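Local coordinates for extracellular solute-binding protein (Bordetella parapertussis, PDB 3PU5) that probably serves as a solute-binding protein of an ABC-type importer, capturing a small ligand, possibly a polyamine, and delivering it to the membrane transporter, at residues P41-N44 against P45-A48; K130-V133 against E134-A138; Y167-G170 against Y171-E175; M259-L263 against G264-Q268; A267-A270 against F271-M275. All coordinates share one frame; numbering follows the deposited sequence.

The five contacts are local turns and helix segments met in order along the chain. Contact 1 starts helix 44-53 directly after strand 36-41, which pairs in parallel with strand 7-12. The centres of contacts 1 and 2 are about 39 Å apart. Contacts 2 and 3 are neighbours with centres about 18 Å apart, and Tyr167 OH reaches Glu134 OE2 at 2.6 Å, probably as a hydrogen bond. Contacts 4 and 5, centred about 10 Å apart, share Ala267 and Gln268 on helix 265-275. Contacts 2 and 4 fall on opposite sides of the chain's centre, consistent with the two-lobed build of periplasmic binding proteins. The set thus samples helix starts, a helix junction and a turn.

Contact 1 of 5, residues P41-N44 against P45-A48; sequences PGTN and PAHA
The carbonyl oxygen of Thr43 accepts the backbone N-H of His47, N to O 3.0 Å, in an almost straight bond (174°), while the hydroxyl of the same threonine takes the next amide back. This is an N-cap with the geometry of an ST motif: Thr43 OG1 accepts from Ala46 N at 3.2 Å, along a more bent path of 151°. The hydroxyl can do so because it stands between the backbone N and the carbonyl carbon of its own residue (chi1 62°), leaning over the first turn, where it also touches Ala46 CB. The cap opens helix 44-53, which follows strand 36-41 in the beta-alpha succession of a binding-protein lobe. Pro45 sits in the first turn, where its missing N-H costs no bond inside the helix, and its CD packs against Thr43 OG1 at 3.7 Å. One residue further along, Ala48 N donates to Asn44 O at 3.0 Å, so regular helical bonding is established at once.

Asn44 CB lies against Pro45, and its OD1 forms a weak hydrogen bond with the backbone N of Gly66. Phe65 and Asp69 lie against this end of the helix, and Gly42 is hydrogen-bonded through its backbone to Ser13. The buried imidazole of His47, which also touches Phe65, leans back along the incoming chain and lies obliquely beside the almost fully extended backbone of Gly42. Its CB, where the side chain leaves the helix, lies 3.6 Å from Thr43 O.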
loop_
_atom_site.group_PDB
_atom_site.type_symbol
_atom_site.label_atom_id
_atom_site.label_comp_id
_atom_site.label_asym_id
_atom_site.label_seq_id
_atom_site.Cartn_x
_atom_site.Cartn_y
_atom_site.Cartn_z
ATOM N N PRO A 41 6.690 14.704 11.009
ATOM C CA PRO A 41 5.584 13.788 11.325
ATOM C C PRO A 41 4.203 14.442 11.214
ATOM O O PRO A 41 4.051 15.623 11.516
ATOM C CB PRO A 41 5.849 13.386 12.784
ATOM C CG PRO A 41 7.265 13.770 13.059
ATOM C CD PRO A 41 7.569 14.937 12.168
ATOM N N GLY A 42 3.202 13.668 10.802
ATOM C CA GLY A 42 1.854 14.188 10.679
ATOM C C GLY A 42 0.922 13.210 9.985
ATOM O O GLY A 42 1.373 12.204 9.427
ATOM N N THR A 43 -0.378 13.503 10.029
ATOM C CA THR A 43 -1.372 12.697 9.327
ATOM C C THR A 43 -1.465 13.117 7.872
ATOM O O THR A 43 -1.119 14.245 7.511
ATOM C CB THR A 43 -2.782 12.862 9.923
ATOM O OG1 THR A 43 -3.201 14.227 9.784
ATOM C CG2 THR A 43 -2.812 12.450 11.389
ATOM N N ASN A 44 -1.954 12.205 7.043
ATOM C CA ASN A 44 -2.118 12.474 5.625
ATOM C C ASN A 44 -2.950 13.725 5.354
ATOM O O ASN A 44 -2.521 14.592 4.606
ATOM C CB ASN A 44 -2.697 11.248 4.908
ATOM C CG ASN A 44 -1.807 10.019 5.039
ATOM O OD1 ASN A 44 -0.605 10.132 5.284
ATOM N ND2 ASN A 44 -2.401 8.831 4.881
ATOM N N PRO A 45 -4.147 13.825 5.969
ATOM C CA PRO A 45 -5.033 14.981 5.764
ATOM C C PRO A 45 -4.430 16.303 6.221
ATOM O O PRO A 45 -4.663 17.317 5.573
ATOM C CB PRO A 45 -6.240 14.667 6.648
ATOM C CG PRO A 45 -6.197 13.219 6.880
ATOM C CD PRO A 45 -4.786 12.771 6.775
ATOM N N ALA A 46 -3.691 16.291 7.331
ATOM C CA ALA A 46 -3.075 17.506 7.864
ATOM C C ALA A 46 -1.947 18.000 6.960
ATOM O O ALA A 46 -1.856 19.190 6.655
ATOM C CB ALA A 46 -2.557 17.274 9.279
ATOM N N HIS A 47 -1.082 17.082 6.544
ATOM C CA HIS A 47 -0.011 17.430 5.614
ATOM C C HIS A 47 -0.573 18.021 4.319
ATOM O O HIS A 47 -0.135 19.074 3.873
ATOM C CB HIS A 47 0.850 16.209 5.295
ATOM C CG HIS A 47 1.907 15.930 6.318
ATOM N ND1 HIS A 47 2.287 14.651 6.671
ATOM C CD2 HIS A 47 2.665 16.768 7.064
ATOM C CE1 HIS A 47 3.243 14.714 7.583
ATOM N NE2 HIS A 47 3.492 15.989 7.836
ATOM N N ALA A 48 -1.547 17.337 3.724
ATOM C CA ALA A 48 -2.143 17.799 2.473
ATOM C C ALA A 48 -2.782 19.171 2.632
ATOM O O ALA A 48 -2.561 20.051 1.807
ATOM C CB ALA A 48 -3.154 16.808 1.955
#

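Contact 2 of 5, residues K130-V133 against E134-A138; sequences KEFV and ERTVA
From Lys130 to Val137 the backbone is regular alpha-helix, with Glu134, Arg135, Thr136 and Val137 each donating to the carbonyl four residues earlier; Arg135 N to Glu131 O, for example, spans 2.9 Å. Phe132 O is gripped twice by Thr136, by the backbone N at 3.1 Å and by OG1 at 2.7 Å, the two donors coming from opposite faces of the carbonyl plane. The hydroxyl gets there by standing beside its own backbone N (chi1 -66°), folding back over the helix so that a buried oxygen is satisfied within one turn.

On the more accessible side Glu131 and Arg135 run alongside each other, pointing the same way. Arg135 bends at chi3 (67°) to bring NH1 within 3.0 Å of Glu131 OE2, forming a salt bridge. The carboxylate meets the guanidinium at its edge, in plane, and the bond uses the anti side of OE2. The aliphatic parts pack too, Glu131 CG lying 3.5 Å from Arg135 CD. Both charged ends have further partners: Glu131 OE1 accepts from Lys127 N, and Arg135 NE is paired with Glu140. Val133 CG1 and Val137 CG2, 4.2 Å apart, begin the apolar side. Here Val133 packs on Phe163 and Tyr167 of helix 156-167 and Val137 on Met184 of helix 174-184, while Phe132 and Thr136 meet Val145 of strand 145-148.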
loop_
_atom_site.group_PDB
_atom_site.type_symbol
_atom_site.label_atom_id
_atom_site.label_comp_id
_atom_site.label_asym_id
_atom_site.label_seq_id
_atom_site.Cartn_x
_atom_site.Cartn_y
_atom_site.Cartn_z
ATOM N N LYS A 130 -10.277 -16.511 -6.190
ATOM C CA LYS A 130 -11.436 -17.266 -6.644
ATOM C C LYS A 130 -11.612 -18.527 -5.793
ATOM O O LYS A 130 -12.726 -18.854 -5.371
ATOM C CB LYS A 130 -11.286 -17.614 -8.134
ATOM C CG LYS A 130 -12.455 -18.382 -8.724
ATOM C CD LYS A 130 -12.289 -18.539 -10.236
ATOM C CE LYS A 130 -12.348 -17.182 -10.945
ATOM N NZ LYS A 130 -11.606 -17.163 -12.253
ATOM N N GLU A 131 -10.513 -19.232 -5.539
ATOM C CA GLU A 131 -10.567 -20.428 -4.701
ATOM C C GLU A 131 -11.005 -20.050 -3.281
ATOM O O GLU A 131 -11.874 -20.687 -2.692
ATOM C CB GLU A 131 -9.207 -21.116 -4.666
ATOM C CG GLU A 131 -9.209 -22.396 -3.870
ATOM C CD GLU A 131 -7.867 -23.096 -3.857
ATOM O OE1 GLU A 131 -6.967 -22.691 -4.626
ATOM O OE2 GLU A 131 -7.716 -24.055 -3.069
ATOM N N PHE A 132 -10.392 -19.005 -2.736
ATOM C CA PHE A 132 -10.783 -18.470 -1.434
ATOM C C PHE A 132 -12.290 -18.215 -1.353
ATOM O O PHE A 132 -12.958 -18.635 -0.405
ATOM C CB PHE A 132 -10.011 -17.172 -1.164
ATOM C CG PHE A 132 -10.478 -16.427 0.055
ATOM C CD1 PHE A 132 -10.571 -17.066 1.277
ATOM C CD2 PHE A 132 -10.812 -15.079 -0.023
ATOM C CE1 PHE A 132 -10.999 -16.374 2.408
ATOM C CE2 PHE A 132 -11.240 -14.382 1.105
ATOM C CZ PHE A 132 -11.330 -15.032 2.321
ATOM N N VAL A 133 -12.822 -17.514 -2.347
ATOM C CA VAL A 133 -14.253 -17.215 -2.381
ATOM C C VAL A 133 -15.120 -18.478 -2.481
ATOM O O VAL A 133 -16.017 -18.694 -1.673
ATOM C CB VAL A 133 -14.611 -16.257 -3.546
ATOM C CG1 VAL A 133 -16.131 -16.098 -3.663
ATOM C CG2 VAL A 133 -13.935 -14.914 -3.356
ATOM N N GLU A 134 -14.843 -19.313 -3.472
ATOM C CA GLU A 134 -15.710 -20.448 -3.753
ATOM C C GLU A 134 -15.655 -21.484 -2.642
ATOM O O GLU A 134 -16.667 -22.082 -2.312
ATOM C CB GLU A 134 -15.361 -21.085 -5.098
ATOM C CG GLU A 134 -15.542 -20.159 -6.288
ATOM C CD GLU A 134 -16.953 -19.595 -6.412
ATOM O OE1 GLU A 134 -17.919 -20.250 -5.957
ATOM O OE2 GLU A 134 -17.094 -18.486 -6.975
ATOM N N ARG A 135 -14.477 -21.698 -2.063
ATOM C CA ARG A 135 -14.361 -22.623 -0.941
ATOM C C ARG A 135 -15.049 -22.060 0.313
ATOM O O ARG A 135 -15.665 -22.805 1.088
ATOM C CB ARG A 135 -12.895 -23.010 -0.683
ATOM C CG ARG A 135 -12.317 -23.954 -1.748
ATOM C CD ARG A 135 -10.854 -24.325 -1.478
ATOM N NE ARG A 135 -10.689 -25.141 -0.277
ATOM C CZ ARG A 135 -9.513 -25.533 0.212
ATOM N NH1 ARG A 135 -8.389 -25.184 -0.405
ATOM N NH2 ARG A 135 -9.455 -26.275 1.314
ATOM N N THR A 136 -14.960 -20.746 0.512
ATOM C CA THR A 136 -15.693 -20.126 1.620
ATOM C C THR A 136 -17.200 -20.371 1.483
ATOM O O THR A 136 -17.862 -20.822 2.413
ATOM C CB THR A 136 -15.440 -18.612 1.687
ATOM O OG1 THR A 136 -14.068 -18.380 2.021
ATOM C CG2 THR A 136 -16.341 -17.961 2.742
ATOM N N VAL A 137 -17.727 -20.060 0.304
ATOM C CA VAL A 137 -19.150 -20.200 0.002
ATOM C C VAL A 137 -19.625 -21.668 0.105
ATOM O O VAL A 137 -20.765 -21.935 0.498
ATOM C CB VAL A 137 -19.448 -19.587 -1.402
ATOM C CG1 VAL A 137 -20.897 -19.783 -1.805
ATOM C CG2 VAL A 137 -19.065 -18.100 -1.412
ATOM N N ALA A 138 -18.749 -22.614 -0.225
ATOM C CA ALA A 138 -19.090 -24.039 -0.134
ATOM C C ALA A 138 -19.105 -24.502 1.317
ATOM O O ALA A 138 -19.562 -25.603 1.619
ATOM C CB ALA A 138 -18.116 -24.894 -0.948
#

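Contact 3 of 5, residues Y167-G170 against Y171-E175; sequences YGSG and YGDIE
One oxygen of Asp173, OD2, accepts the backbone N-H of Ser169 at 3.0 Å (160°), using its anti lone pair. The serine hydroxyl adds a second, weak bond to the same atom, Ser169 OG to Asp173 OD2 being 3.4 Å. Between them the chain makes a type I beta turn from Gly170 to Asp173, closed by Asp173 N donating to Gly170 O at 3.0 Å; this donor lies above the carbonyl plane, away from the lone-pair directions. Asp173 then serves as the N-cap of helix 174-184, its other oxygen, OD1, accepting from Ala176 N. One carboxylate therefore ties the beginning of the loop after helix 156-167 to the start of helix 174-184.

The carboxylate faces back over the turn because CG stands opposite the backbone N (chi1 -166°), and its CB lies 3.4 Å from Gly170 O. Ser169 OG sits between its own N and carbonyl carbon (chi1 61°), which keeps the hydroxyl within weak-bond range of Asp173 OD2. Gly170 enters the turn with a positive phi, at backbone angles where a side chain would press on the preceding carbonyl; Tyr171 and Gly172 form the corners. Outward from the polar centre, the Tyr171 side chain packs on Leu307 of helix 305-322 and on the loop residues Gln301 and Val303. Gly168 CA approaches Asp173 OD2 to 3.3 Å.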
loop_
_atom_site.group_PDB
_atom_site.type_symbol
_atom_site.label_atom_id
_atom_site.label_comp_id
_atom_site.label_asym_id
_atom_site.label_seq_id
_atom_site.Cartn_x
_atom_site.Cartn_y
_atom_site.Cartn_z
ATOM N N TYR A 167 -15.289 -11.504 -10.890
ATOM C CA TYR A 167 -16.673 -11.946 -11.045
ATOM C C TYR A 167 -17.570 -10.995 -11.841
ATOM O O TYR A 167 -18.717 -11.330 -12.142
ATOM C CB TYR A 167 -17.297 -12.189 -9.668
ATOM C CG TYR A 167 -16.738 -13.396 -8.947
ATOM C CD1 TYR A 167 -17.150 -14.686 -9.285
ATOM C CD2 TYR A 167 -15.797 -13.251 -7.933
ATOM C CE1 TYR A 167 -16.640 -15.796 -8.629
ATOM C CE2 TYR A 167 -15.282 -14.349 -7.277
ATOM C CZ TYR A 167 -15.708 -15.617 -7.624
ATOM O OH TYR A 167 -15.199 -16.705 -6.966
ATOM N N GLY A 168 -17.059 -9.811 -12.166
ATOM C CA GLY A 168 -17.848 -8.811 -12.860
ATOM C C GLY A 168 -17.105 -8.200 -14.034
ATOM O O GLY A 168 -16.253 -8.839 -14.643
ATOM N N SER A 169 -17.422 -6.949 -14.339
ATOM C CA SER A 169 -16.885 -6.274 -15.513
ATOM C C SER A 169 -15.605 -5.488 -15.237
ATOM O O SER A 169 -15.057 -4.866 -16.146
ATOM C CB SER A 169 -17.932 -5.330 -16.100
ATOM O OG SER A 169 -18.289 -4.332 -15.161
ATOM N N GLY A 170 -15.137 -5.502 -13.991
ATOM C CA GLY A 170 -13.893 -4.832 -13.648
ATOM C C GLY A 170 -13.889 -4.218 -12.264
ATOM O O GLY A 170 -14.827 -4.410 -11.497
ATOM N N TYR A 171 -12.835 -3.463 -11.956
ATOM C CA TYR A 171 -12.663 -2.861 -10.636
ATOM C C TYR A 171 -13.842 -1.994 -10.198
ATOM O O TYR A 171 -14.095 -1.853 -9.008
ATOM C CB TYR A 171 -11.384 -2.014 -10.580
ATOM C CG TYR A 171 -10.097 -2.804 -10.636
ATOM C CD1 TYR A 171 -9.988 -4.039 -10.009
ATOM C CD2 TYR A 171 -8.979 -2.296 -11.285
ATOM C CE1 TYR A 171 -8.816 -4.763 -10.048
ATOM C CE2 TYR A 171 -7.797 -3.014 -11.332
ATOM C CZ TYR A 171 -7.726 -4.249 -10.707
ATOM O OH TYR A 171 -6.559 -4.963 -10.748
ATOM N N GLY A 172 -14.550 -1.402 -11.153
ATOM C CA GLY A 172 -15.645 -0.507 -10.815
ATOM C C GLY A 172 -17.015 -1.155 -10.704
ATOM O O GLY A 172 -18.023 -0.465 -10.517
ATOM N N ASP A 173 -17.062 -2.481 -10.813
ATOM C CA ASP A 173 -18.332 -3.203 -10.734
ATOM C C ASP A 173 -18.659 -3.487 -9.279
ATOM O O ASP A 173 -18.375 -4.572 -8.766
ATOM C CB ASP A 173 -18.254 -4.508 -11.529
ATOM C CG ASP A 173 -19.622 -5.138 -11.778
ATOM O OD1 ASP A 173 -20.603 -4.753 -11.109
ATOM O OD2 ASP A 173 -19.707 -6.036 -12.645
ATOM N N ILE A 174 -19.265 -2.510 -8.612
ATOM C CA ILE A 174 -19.492 -2.621 -7.184
ATOM C C ILE A 174 -20.615 -3.606 -6.852
ATOM O O ILE A 174 -20.604 -4.218 -5.787
ATOM C CB ILE A 174 -19.763 -1.251 -6.536
ATOM C CG1 ILE A 174 -20.999 -0.595 -7.142
ATOM C CG2 ILE A 174 -18.553 -0.341 -6.688
ATOM C CD1 ILE A 174 -21.403 0.686 -6.428
ATOM N N GLU A 175 -21.578 -3.757 -7.760
ATOM C CA GLU A 175 -22.650 -4.734 -7.568
ATOM C C GLU A 175 -22.070 -6.135 -7.486
ATOM O O GLU A 175 -22.371 -6.890 -6.558
ATOM C CB GLU A 175 -23.656 -4.673 -8.714
ATOM C CG GLU A 175 -24.550 -3.438 -8.682
ATOM C CD GLU A 175 -25.741 -3.595 -7.753
ATOM O OE1 GLU A 175 -25.898 -4.689 -7.157
ATOM O OE2 GLU A 175 -26.523 -2.623 -7.623
#

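Contact 4 of 5, residues M259-L263 against G264-Q268; sequences MNYAL and GEEAQ
Tyr261 and Glu266 reach one another because both side chains extend: CG of the tyrosine lies opposite its backbone N (chi1 -178°), and the glutamate does likewise and stays straight beyond. Their ends meet in a short bond, Tyr261 OH donating to Glu266 OE2 at 2.5 Å. The oxygen comes in at the ring's edge, in its plane, and offers its anti lone pair, while ring and carboxylate planes stand 74° apart. The ring also lies against Ala267, with CE1 3.5 Å from its CB.

These groups span the break between helix 252-262 and helix 265-275, where Gly264 is the N-cap. Gly264 N bonds to Tyr261 O at 2.9 Å from well above the carbonyl plane, as the chain tightens at the helix end. A water also donates to Tyr261 O and accepts from Ala267 N, 2.9 Å in each case, linking the two helix ends and lying over one face of the Tyr261 ring. Gln268, bent at chi2, sends NE2 back to Ala262 O at 3.0 Å (171°), in the plane of its amide. The same NE2 also donates to Tyr108 O, and OE1 takes Val280 N, so both ends of this buried amide are engaged. Around the junction, Tyr261 packs on Pro28 and Phe29 of helix 15-33, and Ala262 on Met244 of strand 238-246.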
loop_
_atom_site.group_PDB
_atom_site.type_symbol
_atom_site.label_atom_id
_atom_site.label_comp_id
_atom_site.label_asym_id
_atom_site.label_seq_id
_atom_site.Cartn_x
_atom_site.Cartn_y
_atom_site.Cartn_z
HETATM N N MSE A 259 14.207 12.675 -4.092
HETATM C CA MSE A 259 13.295 11.693 -4.670
HETATM C C MSE A 259 14.075 10.688 -5.516
HETATM O O MSE A 259 13.819 9.488 -5.475
HETATM C CB MSE A 259 12.235 12.386 -5.517
HETATM C CG MSE A 259 11.170 11.458 -6.071
HETATM SE SE MSE A 259 9.722 12.499 -6.913
HETATM C CE MSE A 259 8.596 11.002 -7.493
ATOM N N ASN A 260 15.042 11.184 -6.277
ATOM C CA ASN A 260 15.858 10.302 -7.091
ATOM C C ASN A 260 16.580 9.269 -6.239
ATOM O O ASN A 260 16.677 8.105 -6.615
ATOM C CB ASN A 260 16.885 11.096 -7.883
ATOM C CG ASN A 260 17.666 10.227 -8.834
ATOM O OD1 ASN A 260 17.085 9.529 -9.668
ATOM N ND2 ASN A 260 18.989 10.247 -8.707
ATOM N N TYR A 261 17.095 9.702 -5.092
ATOM C CA TYR A 261 17.765 8.774 -4.191
ATOM C C TYR A 261 16.769 7.785 -3.578
ATOM O O TYR A 261 17.023 6.584 -3.543
ATOM C CB TYR A 261 18.571 9.499 -3.097
ATOM C CG TYR A 261 19.302 8.514 -2.213
ATOM C CD1 TYR A 261 18.806 8.179 -0.967
ATOM C CD2 TYR A 261 20.448 7.863 -2.664
ATOM C CE1 TYR A 261 19.449 7.248 -0.169
ATOM C CE2 TYR A 261 21.098 6.933 -1.878
ATOM C CZ TYR A 261 20.592 6.629 -0.632
ATOM O OH TYR A 261 21.214 5.702 0.160
ATOM N N ALA A 262 15.624 8.292 -3.127
ATOM C CA ALA A 262 14.645 7.470 -2.409
ATOM C C ALA A 262 14.091 6.361 -3.287
ATOM O O ALA A 262 13.732 5.285 -2.807
ATOM C CB ALA A 262 13.495 8.346 -1.864
ATOM N N LEU A 263 14.011 6.640 -4.580
ATOM C CA LEU A 263 13.459 5.695 -5.540
ATOM C C LEU A 263 14.565 4.860 -6.169
ATOM O O LEU A 263 14.293 3.974 -6.991
ATOM C CB LEU A 263 12.672 6.442 -6.633
ATOM C CG LEU A 263 11.394 7.155 -6.166
ATOM C CD1 LEU A 263 10.726 7.945 -7.302
ATOM C CD2 LEU A 263 10.430 6.148 -5.568
ATOM N N GLY A 264 15.806 5.150 -5.784
ATOM C CA GLY A 264 16.958 4.452 -6.325
ATOM C C GLY A 264 17.120 3.076 -5.710
ATOM O O GLY A 264 16.509 2.762 -4.680
ATOM N N GLU A 265 17.962 2.256 -6.330
ATOM C CA GLU A 265 18.086 0.849 -5.951
ATOM C C GLU A 265 18.590 0.644 -4.512
ATOM O O GLU A 265 18.108 -0.231 -3.791
ATOM C CB GLU A 265 18.987 0.105 -6.951
ATOM C CG GLU A 265 19.145 -1.376 -6.652
ATOM C CD GLU A 265 20.109 -2.095 -7.597
ATOM O OE1 GLU A 265 20.508 -1.503 -8.632
ATOM O OE2 GLU A 265 20.455 -3.263 -7.298
ATOM N N GLU A 266 19.552 1.453 -4.092
ATOM C CA GLU A 266 20.159 1.280 -2.774
ATOM C C GLU A 266 19.168 1.583 -1.644
ATOM O O GLU A 266 18.996 0.790 -0.715
ATOM C CB GLU A 266 21.411 2.155 -2.665
ATOM C CG GLU A 266 21.963 2.347 -1.257
ATOM C CD GLU A 266 23.212 3.225 -1.259
ATOM O OE1 GLU A 266 24.277 2.743 -1.697
ATOM O OE2 GLU A 266 23.136 4.398 -0.837
ATOM N N ALA A 267 18.497 2.722 -1.733
ATOM C CA ALA A 267 17.547 3.111 -0.701
ATOM C C ALA A 267 16.288 2.241 -0.741
ATOM O O ALA A 267 15.747 1.867 0.297
ATOM C CB ALA A 267 17.198 4.587 -0.832
ATOM N N GLN A 268 15.820 1.914 -1.939
ATOM C CA GLN A 268 14.642 1.067 -2.062
ATOM C C GLN A 268 14.885 -0.274 -1.384
ATOM O O GLN A 268 14.049 -0.766 -0.616
ATOM C CB GLN A 268 14.265 0.868 -3.525
ATOM C CG GLN A 268 13.528 2.054 -4.121
ATOM C CD GLN A 268 12.072 2.093 -3.699
ATOM O OE1 GLN A 268 11.338 1.132 -3.909
ATOM N NE2 GLN A 268 11.649 3.204 -3.094
HETATM O O HOH W 1 19.230 4.693 -3.703
#

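Contact 5 of 5, residues A267-A270 against F271-M275; sequences AQKA and FCEAM
Cys272 and Gln268 mark the tight, buried side of this helix segment, while Lys269 and Glu273 mark its more accessible one. On the buried side Cys272 N donates to Gln268 O at 2.9 Å, and the thiol stands beside its own backbone N (chi1 -65°), which carries SG back over the preceding turn to 3.3 Å from the same carbonyl oxygen. Next to it Phe271 N bonds to Ala267 O at 2.9 Å, and Phe271 CB lies 3.3 Å from that oxygen. The ring itself extends off the helix and meets Phe17 of helix 15-33 edge-to-face, with Met25 close by. Within the turn, CG of selenomethionine Met275 lies over one face of the phenylalanine, offset toward the rim.

The opposite character appears where Lys269 runs out extended and then bends at its last torsion, so that NZ comes back to Glu273 OE2. The two side chains pass at a slant, and Lys269 NZ to Glu273 OE2, 3.3 Å, is a weak hydrogen bond within a salt bridge. The stem of the glutamate lies close to the backbone: Glu273 CG rests 3.0 Å from Lys269 O, which Glu273 N also meets as donor. Ala274 N to Ala270 O, at 3.3 Å, is a single longer bond in the helical ladder, and Met275 N to Phe271 O returns to 3.0 Å.

Glu273 OE2 has a stronger partner in Ser287 N, a hydrogen bond that ties the helix to the loop beyond. The chemistry implies that the lysine mainly supplies a nearby positive charge, which would probably help keep the carboxylate ionised, while the amide of Ser287 anchors it.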
loop_
_atom_site.group_PDB
_atom_site.type_symbol
_atom_site.label_atom_id
_atom_site.label_comp_id
_atom_site.label_asym_id
_atom_site.label_seq_id
_atom_site.Cartn_x
_atom_site.Cartn_y
_atom_site.Cartn_z
ATOM N N ALA A 267 18.497 2.722 -1.733
ATOM C CA ALA A 267 17.547 3.111 -0.701
ATOM C C ALA A 267 16.288 2.241 -0.741
ATOM O O ALA A 267 15.747 1.867 0.297
ATOM C CB ALA A 267 17.198 4.587 -0.832
ATOM N N GLN A 268 15.820 1.914 -1.939
ATOM C CA GLN A 268 14.642 1.067 -2.062
ATOM C C GLN A 268 14.885 -0.274 -1.384
ATOM O O GLN A 268 14.049 -0.766 -0.616
ATOM C CB GLN A 268 14.265 0.868 -3.525
ATOM C CG GLN A 268 13.528 2.054 -4.121
ATOM C CD GLN A 268 12.072 2.093 -3.699
ATOM O OE1 GLN A 268 11.338 1.132 -3.909
ATOM N NE2 GLN A 268 11.649 3.204 -3.094
ATOM N N LYS A 269 16.041 -0.872 -1.657
ATOM C CA LYS A 269 16.334 -2.159 -1.051
ATOM C C LYS A 269 16.418 -2.036 0.466
ATOM O O LYS A 269 15.827 -2.833 1.197
ATOM C CB LYS A 269 17.633 -2.743 -1.595
ATOM C CG LYS A 269 17.957 -4.126 -1.050
ATOM C CD LYS A 269 19.318 -4.580 -1.560
ATOM C CE LYS A 269 19.433 -6.094 -1.580
ATOM N NZ LYS A 269 19.193 -6.700 -0.262
ATOM N N ALA A 270 17.159 -1.042 0.939
ATOM C CA ALA A 270 17.401 -0.905 2.370
ATOM C C ALA A 270 16.098 -0.645 3.129
ATOM O O ALA A 270 15.825 -1.284 4.134
ATOM C CB ALA A 270 18.416 0.207 2.635
ATOM N N PHE A 271 15.290 0.283 2.631
ATOM C CA PHE A 271 14.022 0.611 3.275
ATOM C C PHE A 271 13.033 -0.559 3.195
ATOM O O PHE A 271 12.456 -0.955 4.206
ATOM C CB PHE A 271 13.419 1.892 2.672
ATOM C CG PHE A 271 12.072 2.270 3.250
ATOM C CD1 PHE A 271 11.976 2.832 4.519
ATOM C CD2 PHE A 271 10.905 2.056 2.521
ATOM C CE1 PHE A 271 10.742 3.186 5.050
ATOM C CE2 PHE A 271 9.668 2.406 3.041
ATOM C CZ PHE A 271 9.585 2.976 4.307
ATOM N N CYS A 272 12.853 -1.132 2.008
ATOM C CA CYS A 272 11.833 -2.167 1.850
ATOM C C CYS A 272 12.176 -3.463 2.585
ATOM O O CYS A 272 11.295 -4.117 3.133
ATOM C CB CYS A 272 11.538 -2.424 0.376
ATOM S SG CYS A 272 10.797 -0.991 -0.431
ATOM N N GLU A 273 13.455 -3.830 2.612
ATOM C CA GLU A 273 13.873 -5.010 3.365
ATOM C C GLU A 273 13.613 -4.834 4.863
ATOM O O GLU A 273 13.218 -5.776 5.556
ATOM C CB GLU A 273 15.357 -5.281 3.131
ATOM C CG GLU A 273 15.686 -5.749 1.719
ATOM C CD GLU A 273 15.844 -7.253 1.609
ATOM O OE1 GLU A 273 15.641 -7.957 2.622
ATOM O OE2 GLU A 273 16.176 -7.731 0.505
ATOM N N ALA A 274 13.859 -3.625 5.361
ATOM C CA ALA A 274 13.660 -3.320 6.776
ATOM C C ALA A 274 12.175 -3.363 7.160
ATOM O O ALA A 274 11.813 -3.814 8.249
ATOM C CB ALA A 274 14.258 -1.949 7.098
HETATM N N MSE A 275 11.319 -2.899 6.252
HETATM C CA MSE A 275 9.886 -2.794 6.526
HETATM C C MSE A 275 9.071 -3.987 6.037
HETATM O O MSE A 275 7.867 -4.032 6.269
HETATM C CB MSE A 275 9.312 -1.525 5.894
HETATM C CG MSE A 275 9.864 -0.255 6.480
HETATM SE SE MSE A 275 9.293 -0.022 8.342
HETATM C CE MSE A 275 7.353 0.154 8.066
#